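Long-range contacts in tRNA (adenine(58)-N(1))-methyltransferase TrmI (Thermus thermophilus, PDB 2PWY), which catalyses the S-adenosyl-L-methionine-dependent methylation of adenine 58 of tRNA at N1 and is required for growth at extreme temperatures: residues G8-K13 with L59-P64; H32-V37 with T53-E58; P82-A87 with L222-R227; V195-N200 with H245-V250. All blocks are in the same frame, centred on the assembly; numbering follows the deposited sequence.

Contact 1 of 4, residues G8-K13 with L59-P64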
# COMPACT_ATOMS: atom_id res chain seq x y z
N GLY A 8 -3.47 -36.76 -7.48
CA GLY A 8 -3.59 -35.27 -7.46
C GLY A 8 -5.01 -34.81 -7.15
O GLY A 8 -5.95 -35.19 -7.84
N PRO A 9 -5.18 -33.96 -6.11
CA PRO A 9 -6.54 -33.58 -5.72
C PRO A 9 -7.18 -32.64 -6.73
O PRO A 9 -6.49 -32.10 -7.61
CB PRO A 9 -6.32 -32.86 -4.39
CG PRO A 9 -4.96 -32.27 -4.50
CD PRO A 9 -4.16 -33.29 -5.28
N LEU A 10 -8.49 -32.47 -6.63
CA LEU A 10 -9.19 -31.51 -7.45
C LEU A 10 -9.66 -30.35 -6.59
O LEU A 10 -9.82 -30.50 -5.38
CB LEU A 10 -10.41 -32.17 -8.12
CG LEU A 10 -10.10 -33.31 -9.09
CD1 LEU A 10 -11.40 -34.01 -9.44
CD2 LEU A 10 -9.39 -32.80 -10.35
N LEU A 11 -9.86 -29.19 -7.20
CA LEU A 11 -10.51 -28.08 -6.53
C LEU A 11 -11.79 -27.78 -7.30
O LEU A 11 -11.75 -27.55 -8.52
CB LEU A 11 -9.60 -26.84 -6.48
CG LEU A 11 -10.14 -25.65 -5.68
CD1 LEU A 11 -9.85 -25.88 -4.21
CD2 LEU A 11 -9.51 -24.34 -6.16
N LEU A 12 -12.90 -27.80 -6.59
CA LEU A 12 -14.20 -27.49 -7.16
C LEU A 12 -14.60 -26.09 -6.72
O LEU A 12 -14.36 -25.69 -5.58
CB LEU A 12 -15.25 -28.50 -6.68
CG LEU A 12 -14.92 -29.99 -6.82
CD1 LEU A 12 -16.12 -30.83 -6.38
CD2 LEU A 12 -14.50 -30.33 -8.26
N LYS A 13 -15.20 -25.34 -7.65
CA LYS A 13 -15.80 -24.04 -7.32
C LYS A 13 -17.26 -24.02 -7.77
O LYS A 13 -17.59 -24.44 -8.90
CB LYS A 13 -15.04 -22.88 -7.97
CG LYS A 13 -13.62 -22.66 -7.43
CD LYS A 13 -13.07 -21.28 -7.81
CE LYS A 13 -12.52 -21.24 -9.26
NZ LYS A 13 -11.69 -20.01 -9.59
N LEU A 59 -20.62 -26.81 -10.86
CA LEU A 59 -19.34 -26.97 -10.19
C LEU A 59 -18.24 -26.98 -11.24
O LEU A 59 -18.20 -27.87 -12.09
CB LEU A 59 -19.32 -28.28 -9.39
CG LEU A 59 -20.44 -28.42 -8.35
CD1 LEU A 59 -20.45 -29.81 -7.75
CD2 LEU A 59 -20.32 -27.35 -7.25
N SER A 60 -17.35 -26.00 -11.17
CA SER A 60 -16.23 -25.99 -12.11
C SER A 60 -15.13 -26.84 -11.49
O SER A 60 -14.88 -26.76 -10.29
CB SER A 60 -15.74 -24.58 -12.39
OG SER A 60 -15.36 -23.95 -11.19
N VAL A 61 -14.49 -27.65 -12.33
CA VAL A 61 -13.49 -28.60 -11.87
C VAL A 61 -12.10 -28.10 -12.23
O VAL A 61 -11.86 -27.67 -13.37
CB VAL A 61 -13.73 -30.00 -12.48
CG1 VAL A 61 -12.67 -30.97 -12.03
CG2 VAL A 61 -15.14 -30.52 -12.14
N HIS A 62 -11.19 -28.17 -11.26
CA HIS A 62 -9.84 -27.63 -11.40
C HIS A 62 -8.75 -28.54 -10.85
O HIS A 62 -8.97 -29.29 -9.89
CB HIS A 62 -9.72 -26.27 -10.69
CG HIS A 62 -10.73 -25.26 -11.13
ND1 HIS A 62 -10.62 -24.56 -12.31
CD2 HIS A 62 -11.87 -24.84 -10.54
CE1 HIS A 62 -11.65 -23.75 -12.43
NE2 HIS A 62 -12.44 -23.90 -11.38
N ARG A 63 -7.59 -28.49 -11.49
CA ARG A 63 -6.35 -28.91 -10.87
C ARG A 63 -5.92 -27.71 -10.01
O ARG A 63 -5.67 -26.63 -10.56
CB ARG A 63 -5.27 -29.18 -11.93
CG ARG A 63 -3.87 -29.25 -11.35
CD ARG A 63 -2.82 -29.21 -12.42
NE ARG A 63 -1.47 -29.32 -11.84
CZ ARG A 63 -0.44 -29.86 -12.47
NH1 ARG A 63 -0.58 -30.35 -13.70
NH2 ARG A 63 0.74 -29.92 -11.88
N PRO A 64 -5.86 -27.88 -8.68
CA PRO A 64 -5.52 -26.71 -7.83
C PRO A 64 -4.08 -26.29 -8.08
O PRO A 64 -3.20 -27.15 -8.19
CB PRO A 64 -5.67 -27.24 -6.39
CG PRO A 64 -5.62 -28.75 -6.51
CD PRO A 64 -6.07 -29.11 -7.89

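Contact 2 of 4, residues H32-V37 with T53-E58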
# COMPACT_ATOMS: atom_id res chain seq x y z
N HIS A 32 -23.06 -31.45 -1.69
CA HIS A 32 -23.24 -30.02 -1.91
C HIS A 32 -24.73 -29.71 -1.92
O HIS A 32 -25.52 -30.53 -2.38
CB HIS A 32 -22.60 -29.62 -3.25
CG HIS A 32 -22.52 -28.14 -3.46
ND1 HIS A 32 -23.55 -27.42 -4.02
CD2 HIS A 32 -21.54 -27.25 -3.18
CE1 HIS A 32 -23.21 -26.15 -4.09
NE2 HIS A 32 -21.99 -26.02 -3.59
N HIS A 33 -25.09 -28.52 -1.43
CA HIS A 33 -26.50 -28.19 -1.19
C HIS A 33 -27.42 -28.21 -2.43
O HIS A 33 -28.62 -28.48 -2.33
CB HIS A 33 -26.66 -26.90 -0.37
CG HIS A 33 -26.43 -25.64 -1.15
ND1 HIS A 33 -25.18 -25.20 -1.51
CD2 HIS A 33 -27.30 -24.70 -1.61
CE1 HIS A 33 -25.28 -24.06 -2.17
NE2 HIS A 33 -26.56 -23.73 -2.24
N LYS A 34 -26.85 -27.94 -3.60
CA LYS A 34 -27.65 -28.01 -4.84
C LYS A 34 -27.40 -29.28 -5.65
O LYS A 34 -27.66 -29.32 -6.85
CB LYS A 34 -27.46 -26.74 -5.68
CG LYS A 34 -28.26 -25.54 -5.17
CD LYS A 34 -28.54 -24.55 -6.29
CE LYS A 34 -28.76 -23.13 -5.78
NZ LYS A 34 -30.08 -22.95 -5.11
N GLY A 35 -26.93 -30.33 -4.98
CA GLY A 35 -26.78 -31.61 -5.65
C GLY A 35 -25.43 -32.25 -5.41
O GLY A 35 -24.38 -31.63 -5.65
N SER A 36 -25.47 -33.49 -4.92
CA SER A 36 -24.26 -34.29 -4.74
C SER A 36 -23.79 -34.86 -6.08
O SER A 36 -24.60 -35.11 -6.98
CB SER A 36 -24.50 -35.41 -3.74
OG SER A 36 -24.72 -34.87 -2.44
N VAL A 37 -22.48 -35.05 -6.21
CA VAL A 37 -21.88 -35.48 -7.46
C VAL A 37 -20.90 -36.62 -7.18
O VAL A 37 -20.01 -36.46 -6.35
CB VAL A 37 -21.12 -34.30 -8.16
CG1 VAL A 37 -20.48 -34.76 -9.46
CG2 VAL A 37 -22.06 -33.12 -8.42
N THR A 53 -25.40 -29.16 -11.83
CA THR A 53 -26.29 -29.78 -10.85
C THR A 53 -27.67 -29.10 -10.86
O THR A 53 -28.19 -28.80 -11.95
CB THR A 53 -25.65 -29.85 -9.45
OG1 THR A 53 -25.38 -28.53 -8.98
CG2 THR A 53 -24.32 -30.62 -9.50
N HIS A 54 -28.26 -28.87 -9.69
CA HIS A 54 -29.64 -28.35 -9.61
C HIS A 54 -29.74 -26.84 -9.53
O HIS A 54 -28.80 -26.16 -9.10
CB HIS A 54 -30.37 -28.95 -8.41
CG HIS A 54 -30.52 -30.43 -8.49
ND1 HIS A 54 -31.37 -31.04 -9.39
CD2 HIS A 54 -29.93 -31.42 -7.79
CE1 HIS A 54 -31.30 -32.35 -9.24
NE2 HIS A 54 -30.42 -32.61 -8.28
N LEU A 55 -30.90 -26.33 -9.97
CA LEU A 55 -31.26 -24.91 -9.84
C LEU A 55 -30.18 -23.95 -10.35
O LEU A 55 -29.84 -22.96 -9.68
CB LEU A 55 -31.65 -24.60 -8.39
CG LEU A 55 -32.82 -25.45 -7.86
CD1 LEU A 55 -33.00 -25.27 -6.36
CD2 LEU A 55 -34.11 -25.13 -8.61
N GLY A 56 -29.65 -24.24 -11.54
CA GLY A 56 -28.63 -23.41 -12.18
C GLY A 56 -27.22 -23.53 -11.63
O GLY A 56 -26.29 -22.87 -12.13
N GLU A 57 -27.04 -24.37 -10.60
CA GLU A 57 -25.72 -24.60 -10.02
C GLU A 57 -24.81 -25.34 -11.00
O GLU A 57 -25.26 -26.16 -11.80
CB GLU A 57 -25.82 -25.34 -8.69
CG GLU A 57 -24.50 -25.58 -7.94
CD GLU A 57 -23.81 -24.30 -7.52
OE1 GLU A 57 -23.92 -23.92 -6.33
OE2 GLU A 57 -23.15 -23.67 -8.37
N GLU A 58 -23.52 -25.02 -10.91
CA GLU A 58 -22.51 -25.61 -11.75
C GLU A 58 -21.22 -25.63 -10.95
O GLU A 58 -20.79 -24.60 -10.41
CB GLU A 58 -22.37 -24.77 -13.02
CG GLU A 58 -21.42 -25.34 -14.05
CD GLU A 58 -21.59 -24.68 -15.39
OE1 GLU A 58 -20.91 -23.67 -15.66
OE2 GLU A 58 -22.42 -25.18 -16.18
O HOH W 1 -24.19 -29.02 -6.47

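Contact 3 of 4, residues P82-A87 with L222-R227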
# COMPACT_ATOMS: atom_id res chain seq x y z
N PRO A 82 0.90 -17.79 0.29
CA PRO A 82 1.51 -17.87 -1.04
C PRO A 82 2.31 -16.65 -1.50
O PRO A 82 3.39 -16.82 -2.03
CB PRO A 82 0.29 -18.13 -1.95
CG PRO A 82 -0.61 -18.91 -1.09
CD PRO A 82 -0.52 -18.18 0.24
N LYS A 83 1.83 -15.43 -1.26
CA LYS A 83 2.59 -14.25 -1.69
C LYS A 83 3.97 -14.20 -1.02
O LYS A 83 4.97 -13.76 -1.60
CB LYS A 83 1.81 -12.97 -1.40
CG LYS A 83 1.64 -12.64 0.08
CD LYS A 83 0.86 -11.34 0.28
CE LYS A 83 0.69 -11.06 1.78
NZ LYS A 83 1.98 -10.74 2.47
N ASP A 84 4.01 -14.65 0.23
CA ASP A 84 5.23 -14.61 1.02
C ASP A 84 6.16 -15.76 0.67
O ASP A 84 7.38 -15.56 0.59
CB ASP A 84 4.88 -14.64 2.51
CG ASP A 84 3.96 -13.48 2.91
OD1 ASP A 84 4.29 -12.34 2.55
OD2 ASP A 84 2.91 -13.73 3.54
N ALA A 85 5.61 -16.95 0.46
CA ALA A 85 6.42 -18.13 0.11
C ALA A 85 7.08 -17.90 -1.26
O ALA A 85 8.27 -18.18 -1.44
CB ALA A 85 5.58 -19.39 0.11
N SER A 86 6.31 -17.36 -2.19
CA SER A 86 6.81 -16.94 -3.50
C SER A 86 8.00 -15.98 -3.39
O SER A 86 9.05 -16.18 -4.02
CB SER A 86 5.65 -16.29 -4.28
OG SER A 86 6.07 -15.85 -5.56
N ALA A 87 7.84 -14.93 -2.58
CA ALA A 87 8.91 -13.95 -2.36
C ALA A 87 10.12 -14.58 -1.67
O ALA A 87 11.26 -14.28 -2.03
CB ALA A 87 8.40 -12.75 -1.57
N LEU A 222 11.21 -6.53 4.55
CA LEU A 222 10.15 -6.10 3.65
C LEU A 222 8.79 -6.70 3.94
O LEU A 222 8.67 -7.70 4.66
CB LEU A 222 10.55 -6.31 2.19
CG LEU A 222 10.80 -7.73 1.70
CD1 LEU A 222 9.50 -8.28 1.23
CD2 LEU A 222 11.79 -7.72 0.54
N GLU A 223 7.77 -6.03 3.40
CA GLU A 223 6.40 -6.51 3.42
C GLU A 223 5.96 -6.74 1.99
O GLU A 223 6.04 -5.83 1.14
CB GLU A 223 5.46 -5.45 4.01
CG GLU A 223 5.80 -4.94 5.37
CD GLU A 223 4.92 -3.77 5.73
OE1 GLU A 223 5.46 -2.70 6.08
OE2 GLU A 223 3.68 -3.92 5.63
N VAL A 224 5.49 -7.95 1.72
CA VAL A 224 4.94 -8.31 0.42
C VAL A 224 3.45 -8.00 0.45
O VAL A 224 2.74 -8.37 1.38
CB VAL A 224 5.19 -9.81 0.10
CG1 VAL A 224 4.55 -10.20 -1.22
CG2 VAL A 224 6.69 -10.12 0.06
N GLY A 225 2.99 -7.28 -0.57
CA GLY A 225 1.57 -7.05 -0.77
C GLY A 225 1.17 -7.51 -2.16
O GLY A 225 1.83 -7.18 -3.15
N TRP A 226 0.09 -8.29 -2.22
CA TRP A 226 -0.57 -8.59 -3.50
C TRP A 226 -1.95 -7.95 -3.41
O TRP A 226 -2.88 -8.50 -2.79
CB TRP A 226 -0.67 -10.09 -3.75
CG TRP A 226 0.62 -10.79 -4.16
CD1 TRP A 226 1.89 -10.28 -4.15
CD2 TRP A 226 0.74 -12.14 -4.63
NE1 TRP A 226 2.79 -11.24 -4.58
CE2 TRP A 226 2.11 -12.39 -4.88
CE3 TRP A 226 -0.19 -13.18 -4.85
CZ2 TRP A 226 2.58 -13.63 -5.36
CZ3 TRP A 226 0.28 -14.41 -5.33
CH2 TRP A 226 1.64 -14.62 -5.57
N ARG A 227 -2.05 -6.77 -4.00
CA ARG A 227 -3.26 -5.97 -3.94
C ARG A 227 -4.19 -6.43 -5.04
O ARG A 227 -3.95 -6.16 -6.22
CB ARG A 227 -2.90 -4.49 -4.10
CG ARG A 227 -4.06 -3.52 -4.01
CD ARG A 227 -3.50 -2.09 -4.05
NE ARG A 227 -4.51 -1.02 -4.05
CZ ARG A 227 -5.34 -0.74 -3.04
NH1 ARG A 227 -5.33 -1.47 -1.92
NH2 ARG A 227 -6.19 0.26 -3.16
O HOH W 2 5.70 -10.10 3.49

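Contact 4 of 4, residues V195-N200 with H245-V250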
# COMPACT_ATOMS: atom_id res chain seq x y z
N VAL A 195 16.37 -16.31 5.21
CA VAL A 195 15.18 -15.46 5.14
C VAL A 195 14.16 -15.97 6.14
O VAL A 195 13.78 -17.15 6.11
CB VAL A 195 14.54 -15.41 3.72
CG1 VAL A 195 13.31 -14.48 3.76
CG2 VAL A 195 15.56 -14.91 2.68
N ALA A 196 13.75 -15.08 7.05
CA ALA A 196 12.78 -15.40 8.10
C ALA A 196 11.47 -14.67 7.90
O ALA A 196 11.44 -13.50 7.51
CB ALA A 196 13.34 -15.07 9.47
N TYR A 197 10.38 -15.38 8.21
CA TYR A 197 9.01 -14.89 8.11
C TYR A 197 8.52 -14.61 9.54
O TYR A 197 8.54 -15.50 10.39
CB TYR A 197 8.21 -16.00 7.43
CG TYR A 197 6.71 -15.86 7.24
CD1 TYR A 197 6.19 -15.29 6.08
CD2 TYR A 197 5.82 -16.41 8.17
CE1 TYR A 197 4.80 -15.23 5.87
CE2 TYR A 197 4.43 -16.34 7.96
CZ TYR A 197 3.93 -15.77 6.81
OH TYR A 197 2.57 -15.72 6.60
N LEU A 198 8.12 -13.37 9.80
CA LEU A 198 7.75 -12.96 11.16
C LEU A 198 6.56 -12.00 11.16
O LEU A 198 6.61 -10.95 10.50
CB LEU A 198 8.93 -12.26 11.83
CG LEU A 198 10.11 -13.13 12.25
CD1 LEU A 198 11.30 -12.24 12.64
CD2 LEU A 198 9.72 -14.09 13.39
N PRO A 199 5.48 -12.35 11.89
CA PRO A 199 4.29 -11.49 11.85
C PRO A 199 4.47 -10.09 12.47
O PRO A 199 3.88 -9.12 11.96
CB PRO A 199 3.24 -12.28 12.65
CG PRO A 199 3.78 -13.68 12.73
CD PRO A 199 5.27 -13.55 12.72
N ASN A 200 5.24 -9.99 13.55
CA ASN A 200 5.30 -8.77 14.36
C ASN A 200 6.59 -8.00 14.14
O ASN A 200 7.68 -8.58 14.08
CB ASN A 200 5.17 -9.10 15.86
CG ASN A 200 3.79 -9.61 16.21
OD1 ASN A 200 2.84 -8.83 16.29
ND2 ASN A 200 3.67 -10.91 16.43
N HIS A 245 -2.01 -7.70 6.00
CA HIS A 245 -0.70 -8.08 6.50
C HIS A 245 -0.71 -9.56 6.80
O HIS A 245 -1.74 -10.11 7.21
CB HIS A 245 -0.38 -7.31 7.78
CG HIS A 245 0.93 -7.67 8.40
ND1 HIS A 245 2.14 -7.31 7.85
CD2 HIS A 245 1.21 -8.37 9.53
CE1 HIS A 245 3.12 -7.77 8.61
NE2 HIS A 245 2.58 -8.41 9.63
N THR A 246 0.42 -10.21 6.55
CA THR A 246 0.63 -11.58 7.01
C THR A 246 1.87 -11.59 7.90
O THR A 246 1.78 -11.87 9.11
CB THR A 246 0.76 -12.56 5.83
OG1 THR A 246 1.76 -12.09 4.91
CG2 THR A 246 -0.58 -12.67 5.10
N ALA A 247 3.02 -11.28 7.30
CA ALA A 247 4.28 -11.21 8.02
C ALA A 247 5.31 -10.35 7.29
O ALA A 247 5.16 -10.07 6.10
CB ALA A 247 4.86 -12.62 8.24
N PHE A 248 6.33 -9.94 8.03
CA PHE A 248 7.52 -9.34 7.47
C PHE A 248 8.49 -10.42 7.05
O PHE A 248 8.53 -11.49 7.66
CB PHE A 248 8.19 -8.46 8.53
CG PHE A 248 7.30 -7.37 9.02
CD1 PHE A 248 7.25 -6.17 8.34
CD2 PHE A 248 6.50 -7.55 10.15
CE1 PHE A 248 6.40 -5.14 8.76
CE2 PHE A 248 5.66 -6.52 10.60
CZ PHE A 248 5.61 -5.32 9.90
N LEU A 249 9.26 -10.14 6.01
CA LEU A 249 10.37 -11.01 5.60
C LEU A 249 11.68 -10.32 5.94
O LEU A 249 11.88 -9.14 5.61
CB LEU A 249 10.31 -11.31 4.10
CG LEU A 249 9.02 -11.93 3.54
CD1 LEU A 249 9.20 -12.27 2.07
CD2 LEU A 249 8.65 -13.16 4.32
N VAL A 250 12.57 -11.06 6.60
CA VAL A 250 13.87 -10.54 7.01
C VAL A 250 14.96 -11.39 6.34
O VAL A 250 15.02 -12.61 6.55
CB VAL A 250 14.05 -10.62 8.55
CG1 VAL A 250 15.42 -10.09 8.94
CG2 VAL A 250 12.93 -9.83 9.28

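Contact 1 of 4, residues G8-K13 with L59-P64
Strand residues Leu10 to Lys13 run against Leu59 to His62 as an antiparallel pair, the short axes 4.7 Å apart and 156° between their directions. Lys13 and Ser60 form a hydrogen-bonded pair: Lys13 N gives to Ser60 O at 3.0 Å, and Ser60 N returns a bond to Lys13 O at 2.8 Å. Leu11 and His62 make the next such pair less evenly, for Leu11 N to His62 O is straight at 167° while His62 N to Leu11 O is bent and weak. Between them sits the non-hydrogen-bonded pair of Leu12 and Val61, whose side chains lie alongside each other, Leu12 CD2 3.9 Å from Val61 CG2. Leu10 crosses Val61 at its other methyl, CG1, and this face rests on Leu42 and Ala45 of helix 39-45. The two strands are the inner pair of the four-stranded antiparallel sheet of the small N-terminal domain, with 19-22 flanking one and 50-52 the other. On the face of Leu11 and Lys13, the Lys13 and His62 side chains cross at about a right angle, Lys13 CE 3.4 Å from His62 NE2. The same NE2 is hydrogen-bonded to Ser60 OG at 2.9 Å, and ND1 bonds Asp191 of the second subunit, which together fix the ring's rotation. Lys13 turns at its third torsion (chi3 -81°), and NZ goes on to a salt bridge with Glu219 of that subunit. Beyond the end of strand 58-62, Pro64 CB packs 4.0 Å from Leu11 CB, and the Pro64 ring also touches Pro9.

Contact 2 of 4, residues H32-V37 with T53-E58
Lys34 O takes the His54 backbone N-H at 2.9 Å, nearly along the C=O axis, and Thr53 OG1 approaches the same oxygen in a longer, weak contact. Thr53 OG1 also lies 2.8 Å from a water that donates to Gly35 O, a second, water-mediated link between the loops. CG2 of Thr53 meets Val37 CG2 at 3.5 Å. Each loop holds a tight turn: a type I beta turn from His32 to Gly35 faces a type I' turn from His54 to Glu57, the latter the hairpin bend between strands 50-52 and 58-62 of the N-terminal domain. Gly35 passes close to the His54 ring edge, where a CB would clash with CD2. The Lys34 chain lies across the second turn, its CD 3.2 Å from His54 O and its CB 3.7 Å from Glu57 CB. Glu57 bends at its second torsion (chi2 63°), bringing OE1 3.2 Å from His32 CE1 with ring and carboxylate planes 80° apart. OE2 accepts Glu58 N through its anti lone pair and also Arg15 N, while His32 NE2 bonds Asp14. With an alanine here, the Glu58 and Arg15 N-H groups would probably lose their carboxylate acceptor and a gap open beside the His32 ring.

Contact 3 of 4, residues P82-A87 with L222-R227
Lys83, in the first turn of helix 82-91, lies over Val224 and Trp226 of strand 216-232, where the helix packs on the central sheet of the class I methyltransferase domain; the short axes approach to 8.3 Å at 126°. The packing part is a CH-pi contact: Lys83 CB sits 3.5 Å from the centroid of the Trp226 five-membered ring, 10° off the normal. One turn on, Ala87 CB presses on Val224 CG2 at 3.5 Å, and Ser86 OG comes to the indole edge near CZ2, also bonded to Thr90 of the second subunit. That subunit's own strand joins 222-227 in an antiparallel ladder, extending the sheet. The polar part begins further along the lysine. With CG set between backbone N and carbonyl carbon (chi1 68°), the chain slides past Val224 in the opposite direction and bends at its last torsion. NZ reaches Val224 O at 2.7 Å, from above the carbonyl plane, while forming a salt bridge to Asp84 OD1 at 2.8 Å on the syn side. NZ probably also bonds Thr246 OG1, which lies unusually close to Asp84 OD2. One water completes the bridge, donating to Asp84 OD1 and accepting Val224 N, each at 2.8 Å.

Contact 4 of 4, residues V195-N200 with H245-V250
Tyr197 leaves its strand with CG anti to the backbone N (chi1 177°), and from CB the ring runs out over Ala247. Its CD1 is met near the ring plane by Leu249 CD2 at 3.7 Å. Farther out, CE1 comes 3.5 Å from Ala247 CB; that methyl stands over the ring centre, 9° off the normal, in a CH-pi contact. At the tip, Tyr197 OH reaches Thr246 CB at 3.7 Å, the two side chains crossing at about a right angle. Replacing the tyrosine by an alanine would probably open a gap against the Ala247 methyl and leave Leu249 without its aromatic neighbour. The backbones pair antiparallel: Ala196 N to Val250 O and Val250 N to Ala196 O are both 2.8 Å, and Leu198 N gives to Phe248 O at 2.9 Å. Phe248 N answers to Leu198 O at 2.7 Å. His245 NE2 donates 2.8 Å to a lone pair of Pro199 O, close to its own ring plane. Phe248 lays one face near His245 CE1 and packs on helix 201-211. Where strand 192-198 pairs with 248-254, the parallel part of the class I methyltransferase sheet turns antiparallel, and Tyr197 sits beside Asp173 of the S-adenosyl-L-methionine site.

How the contacts relate
Contacts 1 and 2 belong to the small N-terminal domain, contacts 3 and 4 to the catalytic domain. Contact 2 is nested in the loop that contact 1 closes; their centres are 15 Å apart, and Leu59 joins them by packing on Val37 and His32. Contacts 3 and 4 come later, their segments alternating along the chain, with centres 10 Å apart. Strands 216-232 and 248-254 are neighbours in one sheet, and Thr246 lies at the seam between the two contacts. Contacts 2 and 4 are farthest apart, centres 41 Å. Contacts 1 and 3 both touch the second subunit, contacts 3 and 4 the third, so these three take part in the tetramer's interfaces, while contact 2 meets no other chain.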